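Alpha/beta hydrolase fold protein (Marinomonas mediterranea, PDB 6CXT) carries a pyrrole-2-carbonyl thioester on phosphopantetheine through its carrier-protein domain, captured here with the flavin-dependent oxidase partner of thiotemplated pyrrole biosynthesis. Local coordinates at residues A[31-35]-A[36-40]; A[7-10]-A[11-15]; A[39-42]-A[43-47]. One frame throughout, in Å; residues are numbered along the deposited sequence.

Contact 1. Residues A[31-35]-A[36-40]; sequences GILDS and LSMVL. With FK4 (S-[2-({N-[(2R)-2-hydroxy-4-{[(R)-hydroxy(oxo)-lambda~5~-phosphanyl]oxy}-3,3-dimethylbutanoyl]-beta-alanyl}amino)ethyl] 1H-pyrrole-2-carbothioate), chain C.
Asp-34 and Ser-37 form a capping box at the start of helix 35-49, the helix at whose start the phosphopantetheine-bearing serine of this carrier domain stands. OD1 of Asp-34, the N-cap residue, takes the amide of Ser-37 N at 2.9 Å in an almost straight bond (173° at the hydrogen), met nearly along the side chain's C-O axis, and accepts a weak, bent one from Leu-36 N at 3.0 Å. With CG set between its own N and C (chi1 64°), the carboxylate reaches forward over the first turn. In return Asp-34 N gives to Ser-37 OG at 2.8 Å, and that hydroxyl donates to Ile-32 O at 2.8 Å, in the carbonyl plane on a lone pair; Ser-37 has a second conformer, so this pair of bonds describes one of two positions. With an alanine here instead of Asp-34, the amides of Leu-36 and Ser-37 are likely to lose their side-chain acceptor, weakening the start of the helix.

Apolar contact is slighter: Leu-33 CD1 meets Met-38 CE obliquely at 3.6 Å, and Phe-63 packs against both residues. On the side facing the oxidoreductase, Tyr-178 of a Butyryl-CoA dehydrogenase chain lies against Ser-35 and Met-38. The prosthetic group is held covalently: Ser-35 OG is bonded to P02 of FK4 at 1.6 Å.

Contact 2. Residues A[7-10]-A[11-15]; sequences HFIN and NDLLE
From His-7 to Asp-12 the backbone runs as an ordinary helix, Asn-11 N giving to His-7 O at 2.9 Å and Asp-12 N to Phe-8 O at 2.8 Å, but it then widens into a pi-type turn in which Ile-9 O takes Leu-14 N at 2.8 Å and Leu-13 N only weakly. Glu-15, with positive phi, breaks the helical course.

Among the side chains, Phe-8 and Asp-12 pair by ring and CB. The CB of Asp-12 lies over one face of the Phe-8 ring in a CH-pi contact, 4.0 Å from its centroid and 29° off the normal; the carboxylate is turned 48° from the ring plane. Phe-8 CG stands anti to its N (chi1 176°), which brings the ring alongside Asp-12 and Leu-13, whose CD2 sits obliquely 4.0 Å from CE2 of Phe-8. Ile-9 spreads its two branches: CG1 meets Leu-13 CD1 and CG2 meets Leu-14 CD1 at 3.9 Å; Ile-9 and Leu-14 lie side by side, pointing the same way. The modelled approach of the Asn-11 amide to the His-7 ring is too close to be trusted.

Asn-10 turns to the following loop, where ND2 is hydrogen-bonded to Ala-18 O, while Glu-15 OE1 is hydrogen-bonded to Thr-274 OG1 of a Butyryl-CoA dehydrogenase chain. Against helix 35-49, Phe-8 touches Leu-41, and Leu-13 rests on Ser-37 and Leu-40.

Contact 3. Residues A[39-42]-A[43-47]; sequences VLLL and AHIDQ
The imidazole of His-44 meets Leu-41 at its edge, with the backbone oxygen of Leu-41 near the ring plane. The nearest side-chain atom of His-44 is CB, 3.4 Å from Leu-41 O. Leu-41 O accepts from Ile-45 N, and His-44 ND1 is buried with no polar partner in the model. CG of His-44 is anti to N (chi1 167°), which tips the ring off the helix to the side of helix 7-13, where it stacks with the ring of Phe-8.

One turn along from Leu-41, Ile-45 supplies the apolar pair of this contact: its CD1 comes to Leu-41 CG at 3.7 Å, the two side chains meeting obliquely. Leu-41 reaches it because its CG also stands trans to N (chi1 -180°). Ile-45 further tucks CG1 against Leu-41 O at 3.4 Å, while the methyl CB of Ala-43 lies 3.6 Å from Val-39 O, with Leu-40 O next.

Four consecutive i to i+4 bonds tie the turns together, of which His-44 N to Leu-40 O (2.9 Å) and Ile-45 N to Leu-41 O (2.9 Å) are the straightest. Leu-41 and Ile-45 face the core on Leu-69 of helix 66-75, while Val-39 and Leu-40 meet Asn-375 of a Butyryl-CoA dehydrogenase chain. This division is consistent with the second helix of carrier proteins, which carries the phosphopantetheine serine at its start and commonly meets partner enzymes.

In the fold
All three contacts are local, so none closes a long loop. Contact 2 comes first, at the N-terminal helix 7-13 and the turn leaving it, and precedes the other two. After the long loop that ends at residue 34, contact 1 starts helix 35-49, and contact 3 carries that helix on, the two overlapping at Val-39 and Leu-40; nothing nests or crosses. Helix 7-13 packs both on the incoming loop, where Ile-9 of contact 2 meets Ile-32 of contact 1, and on helix 35-49, along the turns that contacts 1 and 3 cover. Leu-33 touches Leu-41, bringing the same loop onto the core that helix 66-75 completes.

Contact 1. Residues A[31-35]-A[36-40]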
ATOM      1  N   GLY A  31      20.443  16.420  27.615  1.00 35.35           N
ATOM      2  CA  GLY A  31      19.963  15.766  26.386  1.00 36.45           C
ATOM      3  C   GLY A  31      19.114  16.691  25.539  1.00 35.86           C
ATOM      4  O   GLY A  31      18.476  16.263  24.570  1.00 33.38           O
ATOM      5  N   ILE A  32      19.115  17.981  25.875  1.00 32.16           N
ATOM      6  CA  ILE A  32      18.329  18.963  25.146  1.00 30.43           C
ATOM      7  C   ILE A  32      18.903  19.159  23.741  1.00 34.29           C
ATOM      8  O   ILE A  32      18.143  19.257  22.748  1.00 33.07           O
ATOM      9  CB  ILE A  32      18.267  20.298  25.945  1.00 32.59           C
ATOM     10  CG1 ILE A  32      17.475  20.072  27.264  1.00 33.08           C
ATOM     11  CG2 ILE A  32      17.718  21.421  25.087  1.00 30.93           C
ATOM     12  CD1 ILE A  32      17.555  21.249  28.256  1.00 34.76           C
ATOM     13  N   LEU A  33      20.230  19.206  23.633  1.00 29.50           N
ATOM     14  CA  LEU A  33      20.878  19.322  22.346  1.00 31.06           C
ATOM     15  C   LEU A  33      21.363  17.940  21.944  1.00 32.83           C
ATOM     16  O   LEU A  33      22.127  17.299  22.671  1.00 30.11           O
ATOM     17  CB  LEU A  33      22.087  20.248  22.349  1.00 34.45           C
ATOM     18  CG  LEU A  33      21.873  21.734  22.468  1.00 41.67           C
ATOM     19  CD1 LEU A  33      23.178  22.419  22.078  1.00 41.62           C
ATOM     20  CD2 LEU A  33      20.731  22.192  21.575  1.00 44.54           C
ATOM     21  N   ASP A  34      20.861  17.448  20.832  1.00 31.96           N
ATOM     22  CA  ASP A  34      21.229  16.144  20.304  1.00 28.27           C
ATOM     23  C   ASP A  34      21.386  16.232  18.784  1.00 28.07           C
ATOM     24  O   ASP A  34      21.310  17.287  18.248  1.00 23.50           O
ATOM     25  CB  ASP A  34      20.258  15.053  20.752  1.00 29.40           C
ATOM     26  CG  ASP A  34      18.824  15.247  20.220  1.00 32.97           C
ATOM     27  OD1 ASP A  34      18.612  15.863  19.187  1.00 32.57           O
ATOM     28  OD2 ASP A  34      17.911  14.770  20.863  1.00 35.02           O
ATOM     29  N   SER A  35      21.587  15.111  18.110  1.00 22.56           N
ATOM     30  CA  SER A  35      21.838  15.177  16.685  1.00 21.51           C
ATOM     31  C   SER A  35      20.707  15.907  15.899  1.00 19.44           C
ATOM     32  O   SER A  35      20.987  16.623  14.947  1.00 21.36           O
ATOM     33  CB  SER A  35      21.893  13.729  16.163  1.00 23.35           C
ATOM     34  OG  SER A  35      21.825  13.778  14.754  1.00 25.41           O
ATOM     35  N   LEU A  36      19.459  15.675  16.299  1.00 21.31           N
ATOM     36  CA  LEU A  36      18.294  16.293  15.604  1.00 22.28           C
ATOM     37  C   LEU A  36      18.123  17.784  16.049  1.00 22.60           C
ATOM     38  O   LEU A  36      18.051  18.659  15.179  1.00 21.93           O
ATOM     39  CB  LEU A  36      17.031  15.494  15.881  1.00 21.53           C
ATOM     40  CG  LEU A  36      17.122  14.048  15.280  1.00 24.34           C
ATOM     41  CD1 LEU A  36      15.803  13.360  15.475  1.00 25.97           C
ATOM     42  CD2 LEU A  36      17.485  13.975  13.797  1.00 23.39           C
ATOM     43  N   SER A  37      18.065  18.030  17.367  1.00 21.69           N
ATOM     44  CA  SER A  37      17.833  19.424  17.828  0.77 22.84           C
ATOM     45  C   SER A  37      18.975  20.328  17.417  1.00 24.12           C
ATOM     46  O   SER A  37      18.734  21.520  17.174  1.00 25.48           O
ATOM     47  CB  SER A  37      17.529  19.506  19.300  0.77 23.54           C
ATOM     48  OG  SER A  37      18.596  18.914  20.041  0.77 24.09           O
ATOM     49  N   MET A  38      20.178  19.778  17.249  1.00 24.74           N
ATOM     50  CA  MET A  38      21.330  20.579  16.819  1.00 26.22           C
ATOM     51  C   MET A  38      21.093  21.153  15.438  1.00 27.07           C
ATOM     52  O   MET A  38      21.361  22.317  15.185  1.00 23.27           O
ATOM     53  CB  MET A  38      22.632  19.758  16.906  1.00 26.91           C
ATOM     54  CG  MET A  38      23.898  20.449  16.422  1.00 34.27           C
ATOM     55  SD  MET A  38      24.357  21.802  17.577  1.00 37.71           S
ATOM     56  CE  MET A  38      24.699  20.940  19.122  1.00 35.06           C
ATOM     57  N   VAL A  39      20.518  20.344  14.540  1.00 24.97           N
ATOM     58  CA  VAL A  39      20.244  20.805  13.184  1.00 23.13           C
ATOM     59  C   VAL A  39      19.296  22.005  13.222  1.00 21.02           C
ATOM     60  O   VAL A  39      19.503  22.978  12.504  1.00 24.25           O
ATOM     61  CB  VAL A  39      19.694  19.645  12.271  1.00 24.91           C
ATOM     62  CG1 VAL A  39      19.432  20.170  10.839  1.00 26.67           C
ATOM     63  CG2 VAL A  39      20.751  18.544  12.203  1.00 23.71           C
ATOM     64  N   LEU A  40      18.259  21.910  14.029  1.00 21.60           N
ATOM     65  CA  LEU A  40      17.249  22.981  14.072  1.00 24.89           C
ATOM     66  C   LEU A  40      17.907  24.261  14.707  1.00 27.99           C
ATOM     67  O   LEU A  40      17.698  25.402  14.256  1.00 25.00           O
ATOM     68  CB  LEU A  40      16.036  22.525  14.906  1.00 23.55           C
ATOM     69  CG  LEU A  40      15.259  21.298  14.299  1.00 26.78           C
ATOM     70  CD1 LEU A  40      14.056  20.980  15.150  1.00 25.75           C
ATOM     71  CD2 LEU A  40      14.862  21.582  12.869  1.00 25.59           C
TER
HETATM   72  O01 FK4 C 100      22.487  12.884  12.472  1.00 24.35           O
HETATM   73  P02 FK4 C 100      22.616  12.598  14.004  1.00 27.76           P
HETATM   74  O03 FK4 C 100      21.946  11.282  14.536  1.00 25.44           O
HETATM   75  C04 FK4 C 100      20.735  10.864  13.975  1.00 24.44           C
HETATM   76  C05 FK4 C 100      19.872  10.028  14.872  1.00 26.00           C
HETATM   77  C06 FK4 C 100      18.611   9.622  14.064  1.00 25.44           C
HETATM   78  C07 FK4 C 100      19.501  10.890  16.109  1.00 25.66           C
HETATM   79  C08 FK4 C 100      20.630   8.782  15.402  1.00 24.19           C
HETATM   80  O09 FK4 C 100      19.977   8.166  16.486  1.00 25.71           O
HETATM   81  C10 FK4 C 100      20.957   7.753  14.301  1.00 24.13           C
HETATM   82  N11 FK4 C 100      20.362   6.445  14.536  1.00 22.76           N
HETATM   83  C12 FK4 C 100      20.579   5.430  13.568  1.00 23.12           C
HETATM   84  C13 FK4 C 100      21.825   4.577  13.896  1.00 22.02           C
HETATM   85  C14 FK4 C 100      22.432   3.968  12.704  1.00 21.27           C
HETATM   86  N15 FK4 C 100      23.119   2.798  13.047  1.00 21.89           N
HETATM   87  C16 FK4 C 100      23.873   2.083  12.017  1.00 19.96           C
HETATM   88  C17 FK4 C 100      25.063   1.310  12.617  1.00 20.14           C
HETATM   89  S18 FK4 C 100      26.256   0.845  11.395  1.00 25.99           S
HETATM   90  C19 FK4 C 100      25.313  -0.227  10.310  1.00 27.39           C
HETATM   91  C20 FK4 C 100      26.325  -0.806   9.403  1.00 28.49           C
HETATM   92  C21 FK4 C 100      26.187  -1.873   8.544  1.00 34.29           C
HETATM   93  C22 FK4 C 100      27.431  -1.992   7.889  1.00 29.40           C
HETATM   94  C23 FK4 C 100      28.302  -0.989   8.382  1.00 33.58           C
HETATM   95  N24 FK4 C 100      27.644  -0.250   9.299  1.00 26.49           N
HETATM   96  O25 FK4 C 100      24.229  -0.702  10.718  1.00 23.75           O
HETATM   97  O26 FK4 C 100      22.384   4.440  11.571  1.00 21.54           O
HETATM   98  O27 FK4 C 100      21.623   7.990  13.237  1.00 24.87           O
HETATM   99  O28 FK4 C 100      24.072  12.531  14.331  1.00 28.79           O

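Contact 2. Residues A[7-10]-A[11-15]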
ATOM      1  N   HIS A   7      14.141  31.602  23.882  1.00 59.30           N
ATOM      2  CA  HIS A   7      12.717  31.457  23.684  1.00 58.17           C
ATOM      3  C   HIS A   7      12.609  30.278  22.718  1.00 45.27           C
ATOM      4  O   HIS A   7      11.833  29.379  22.885  1.00 39.68           O
ATOM      5  CB  HIS A   7      12.203  32.714  23.027  1.00 67.30           C
ATOM      6  CG  HIS A   7      10.748  32.669  22.684  1.00 78.18           C
ATOM      7  ND1 HIS A   7      10.273  32.937  21.422  1.00 82.30           N
ATOM      8  CD2 HIS A   7       9.666  32.411  23.444  1.00 75.07           C
ATOM      9  CE1 HIS A   7       8.959  32.840  21.415  1.00 80.15           C
ATOM     10  NE2 HIS A   7       8.564  32.534  22.635  1.00 79.46           N
ATOM     11  N   PHE A   8      13.457  30.346  21.730  1.00 35.93           N
ATOM     12  CA  PHE A   8      13.603  29.331  20.678  1.00 38.91           C
ATOM     13  C   PHE A   8      13.733  27.897  21.230  1.00 38.66           C
ATOM     14  O   PHE A   8      12.984  26.992  20.800  1.00 39.05           O
ATOM     15  CB  PHE A   8      14.738  29.661  19.711  1.00 36.81           C
ATOM     16  CG  PHE A   8      14.969  28.582  18.676  1.00 44.12           C
ATOM     17  CD1 PHE A   8      14.121  28.463  17.541  1.00 43.67           C
ATOM     18  CD2 PHE A   8      16.001  27.638  18.842  1.00 41.30           C
ATOM     19  CE1 PHE A   8      14.333  27.455  16.593  1.00 40.60           C
ATOM     20  CE2 PHE A   8      16.190  26.612  17.901  1.00 44.65           C
ATOM     21  CZ  PHE A   8      15.355  26.524  16.783  1.00 43.10           C
ATOM     22  N   ILE A   9      14.634  27.675  22.200  1.00 33.91           N
ATOM     23  CA  ILE A   9      14.904  26.338  22.697  1.00 33.42           C
ATOM     24  C   ILE A   9      13.679  25.824  23.406  1.00 38.06           C
ATOM     25  O   ILE A   9      13.350  24.636  23.315  1.00 37.28           O
ATOM     26  CB  ILE A   9      16.162  26.250  23.633  1.00 29.32           C
ATOM     27  CG1 ILE A   9      17.430  26.411  22.811  1.00 30.69           C
ATOM     28  CG2 ILE A   9      16.141  24.984  24.504  1.00 30.56           C
ATOM     29  CD1 ILE A   9      18.660  26.862  23.625  1.00 34.21           C
ATOM     30  N   ASN A  10      13.016  26.723  24.127  1.00 38.57           N
ATOM     31  CA  ASN A  10      11.839  26.366  24.874  1.00 42.09           C
ATOM     32  C   ASN A  10      10.682  26.005  23.923  1.00 40.37           C
ATOM     33  O   ASN A  10       9.974  25.039  24.155  1.00 43.33           O
ATOM     34  CB  ASN A  10      11.420  27.561  25.735  1.00 47.72           C
ATOM     35  CG  ASN A  10      11.045  27.157  27.126  1.00 54.06           C
ATOM     36  OD1 ASN A  10       9.866  27.048  27.464  1.00 65.94           O
ATOM     37  ND2 ASN A  10      12.045  26.923  27.948  1.00 59.12           N
ATOM     38  N   ASN A  11      10.515  26.791  22.869  1.00 39.33           N
ATOM     39  CA  ASN A  11       9.330  26.649  22.015  1.00 45.89           C
ATOM     40  C   ASN A  11       9.501  25.579  20.950  1.00 42.30           C
ATOM     41  O   ASN A  11       8.755  24.613  20.962  1.00 45.06           O
ATOM     42  CB  ASN A  11       8.899  27.992  21.431  1.00 48.99           C
ATOM     43  CG  ASN A  11       8.242  28.880  22.482  1.00 57.58           C
ATOM     44  OD1 ASN A  11       7.568  28.406  23.405  1.00 61.33           O
ATOM     45  ND2 ASN A  11       8.452  30.168  22.356  1.00 60.89           N
ATOM     46  N   ASP A  12      10.523  25.754  20.103  1.00 37.51           N
ATOM     47  CA  ASP A  12      10.889  24.824  19.051  1.00 37.36           C
ATOM     48  C   ASP A  12      11.494  23.506  19.549  1.00 38.73           C
ATOM     49  O   ASP A  12      11.070  22.448  19.081  1.00 37.14           O
ATOM     50  CB  ASP A  12      11.794  25.489  18.018  1.00 36.46           C
ATOM     51  CG  ASP A  12      11.046  26.519  17.145  1.00 40.90           C
ATOM     52  OD1 ASP A  12      10.119  27.169  17.672  1.00 38.75           O
ATOM     53  OD2 ASP A  12      11.414  26.688  15.955  1.00 39.18           O
ATOM     54  N   LEU A  13      12.463  23.542  20.475  1.00 35.09           N
ATOM     55  CA  LEU A  13      13.095  22.299  20.887  1.00 33.11           C
ATOM     56  C   LEU A  13      12.360  21.587  21.996  1.00 37.79           C
ATOM     57  O   LEU A  13      12.202  20.384  21.941  1.00 39.32           O
ATOM     58  CB  LEU A  13      14.603  22.442  21.158  1.00 32.12           C
ATOM     59  CG  LEU A  13      15.466  23.170  20.121  1.00 32.30           C
ATOM     60  CD1 LEU A  13      16.959  23.041  20.440  1.00 32.30           C
ATOM     61  CD2 LEU A  13      15.259  22.752  18.655  1.00 33.78           C
ATOM     62  N   LEU A  14      11.875  22.296  23.004  1.00 38.04           N
ATOM     63  CA  LEU A  14      11.282  21.576  24.132  1.00 43.05           C
ATOM     64  C   LEU A  14       9.764  21.629  24.140  1.00 48.34           C
ATOM     65  O   LEU A  14       9.113  20.864  24.885  1.00 44.81           O
ATOM     66  CB  LEU A  14      11.846  22.109  25.465  1.00 49.36           C
ATOM     67  CG  LEU A  14      13.342  21.844  25.667  1.00 51.48           C
ATOM     68  CD1 LEU A  14      13.905  22.717  26.784  1.00 48.53           C
ATOM     69  CD2 LEU A  14      13.637  20.357  25.869  1.00 44.89           C
ATOM     70  N   GLU A  15       9.214  22.554  23.342  1.00 48.81           N
ATOM     71  CA  GLU A  15       7.772  22.764  23.250  1.00 56.00           C
ATOM     72  C   GLU A  15       7.115  22.907  24.635  1.00 60.31           C
ATOM     73  O   GLU A  15       7.358  23.892  25.367  1.00 60.38           O
ATOM     74  CB  GLU A  15       7.143  21.615  22.441  1.00 50.16           C
ATOM     75  CG  GLU A  15       7.740  21.442  21.043  1.00 46.74           C
ATOM     76  CD  GLU A  15       6.707  20.975  20.014  1.00 44.13           C
ATOM     77  OE1 GLU A  15       7.007  21.095  18.807  1.00 33.05           O
ATOM     78  OE2 GLU A  15       5.610  20.515  20.426  1.00 38.67           O
TER

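Contact 3. Residues A[39-42]-A[43-47]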
ATOM      1  N   VAL A  39      20.518  20.344  14.540  1.00 24.97           N
ATOM      2  CA  VAL A  39      20.244  20.805  13.184  1.00 23.13           C
ATOM      3  C   VAL A  39      19.296  22.005  13.222  1.00 21.02           C
ATOM      4  O   VAL A  39      19.503  22.978  12.504  1.00 24.25           O
ATOM      5  CB  VAL A  39      19.694  19.645  12.271  1.00 24.91           C
ATOM      6  CG1 VAL A  39      19.432  20.170  10.839  1.00 26.67           C
ATOM      7  CG2 VAL A  39      20.751  18.544  12.203  1.00 23.71           C
ATOM      8  N   LEU A  40      18.259  21.910  14.029  1.00 21.60           N
ATOM      9  CA  LEU A  40      17.249  22.981  14.072  1.00 24.89           C
ATOM     10  C   LEU A  40      17.907  24.261  14.707  1.00 27.99           C
ATOM     11  O   LEU A  40      17.698  25.402  14.256  1.00 25.00           O
ATOM     12  CB  LEU A  40      16.036  22.525  14.906  1.00 23.55           C
ATOM     13  CG  LEU A  40      15.259  21.298  14.299  1.00 26.78           C
ATOM     14  CD1 LEU A  40      14.056  20.980  15.150  1.00 25.75           C
ATOM     15  CD2 LEU A  40      14.862  21.582  12.869  1.00 25.59           C
ATOM     16  N   LEU A  41      18.681  24.034  15.768  1.00 28.11           N
ATOM     17  CA  LEU A  41      19.365  25.156  16.446  1.00 28.14           C
ATOM     18  C   LEU A  41      20.326  25.839  15.452  1.00 29.85           C
ATOM     19  O   LEU A  41      20.282  27.059  15.283  1.00 34.23           O
ATOM     20  CB  LEU A  41      20.123  24.628  17.668  1.00 30.22           C
ATOM     21  CG  LEU A  41      20.894  25.707  18.502  1.00 29.52           C
ATOM     22  CD1 LEU A  41      19.944  26.733  19.127  1.00 31.38           C
ATOM     23  CD2 LEU A  41      21.691  25.001  19.592  1.00 30.56           C
ATOM     24  N   LEU A  42      21.167  25.060  14.768  1.00 29.09           N
ATOM     25  CA  LEU A  42      22.088  25.651  13.823  1.00 31.13           C
ATOM     26  C   LEU A  42      21.376  26.420  12.736  1.00 36.45           C
ATOM     27  O   LEU A  42      21.910  27.428  12.277  1.00 38.58           O
ATOM     28  CB  LEU A  42      23.079  24.651  13.199  1.00 33.67           C
ATOM     29  CG  LEU A  42      24.047  23.939  14.146  1.00 36.84           C
ATOM     30  CD1 LEU A  42      24.986  23.021  13.378  1.00 35.15           C
ATOM     31  CD2 LEU A  42      24.841  24.952  14.982  1.00 35.60           C
ATOM     32  N   ALA A  43      20.191  25.962  12.312  1.00 35.17           N
ATOM     33  CA  ALA A  43      19.449  26.679  11.242  1.00 35.19           C
ATOM     34  C   ALA A  43      18.915  28.000  11.792  1.00 33.86           C
ATOM     35  O   ALA A  43      19.031  29.040  11.141  1.00 33.18           O
ATOM     36  CB  ALA A  43      18.294  25.812  10.677  1.00 33.31           C
ATOM     37  N   HIS A  44      18.357  27.947  13.003  1.00 35.42           N
ATOM     38  CA  HIS A  44      17.866  29.144  13.699  1.00 37.04           C
ATOM     39  C   HIS A  44      18.979  30.185  13.830  1.00 40.21           C
ATOM     40  O   HIS A  44      18.775  31.350  13.509  1.00 44.55           O
ATOM     41  CB  HIS A  44      17.341  28.767  15.069  1.00 40.33           C
ATOM     42  CG  HIS A  44      17.101  29.941  15.969  1.00 47.72           C
ATOM     43  ND1 HIS A  44      18.090  30.488  16.763  1.00 50.84           N
ATOM     44  CD2 HIS A  44      15.989  30.681  16.191  1.00 47.56           C
ATOM     45  CE1 HIS A  44      17.593  31.505  17.447  1.00 51.68           C
ATOM     46  NE2 HIS A  44      16.318  31.637  17.125  1.00 53.71           N
ATOM     47  N   ILE A  45      20.155  29.735  14.265  1.00 37.08           N
ATOM     48  CA  ILE A  45      21.326  30.622  14.469  1.00 40.08           C
ATOM     49  C   ILE A  45      21.707  31.278  13.162  1.00 43.17           C
ATOM     50  O   ILE A  45      21.937  32.496  13.116  1.00 43.75           O
ATOM     51  CB  ILE A  45      22.505  29.875  15.137  1.00 33.93           C
ATOM     52  CG1 ILE A  45      22.120  29.559  16.585  1.00 32.18           C
ATOM     53  CG2 ILE A  45      23.841  30.635  15.021  1.00 36.07           C
ATOM     54  CD1 ILE A  45      22.977  28.514  17.287  1.00 31.65           C
ATOM     55  N   ASP A  46      21.712  30.491  12.092  1.00 45.28           N
ATOM     56  CA  ASP A  46      21.947  31.029  10.759  1.00 44.82           C
ATOM     57  C   ASP A  46      20.905  32.066  10.318  1.00 47.83           C
ATOM     58  O   ASP A  46      21.273  33.112   9.762  1.00 50.54           O
ATOM     59  CB  ASP A  46      22.087  29.913   9.727  1.00 46.90           C
ATOM     60  CG  ASP A  46      22.721  30.392   8.423  1.00 53.06           C
ATOM     61  OD1 ASP A  46      23.534  31.344   8.431  1.00 65.93           O
ATOM     62  OD2 ASP A  46      22.422  29.808   7.373  1.00 52.07           O
ATOM     63  N   GLN A  47      19.630  31.794  10.600  1.00 49.35           N
ATOM     64  CA  GLN A  47      18.530  32.665  10.190  1.00 51.45           C
ATOM     65  C   GLN A  47      18.499  33.941  11.043  1.00 53.74           C
ATOM     66  O   GLN A  47      18.566  35.050  10.518  1.00 51.19           O
ATOM     67  CB  GLN A  47      17.166  31.934  10.209  1.00 51.97           C
ATOM     68  CG  GLN A  47      16.805  31.205   8.900  1.00 60.11           C
ATOM     69  CD  GLN A  47      16.846  29.659   8.981  1.00 68.06           C
ATOM     70  OE1 GLN A  47      17.749  29.015   8.411  1.00 66.73           O
ATOM     71  NE2 GLN A  47      15.868  29.058   9.688  1.00 56.70           N
TER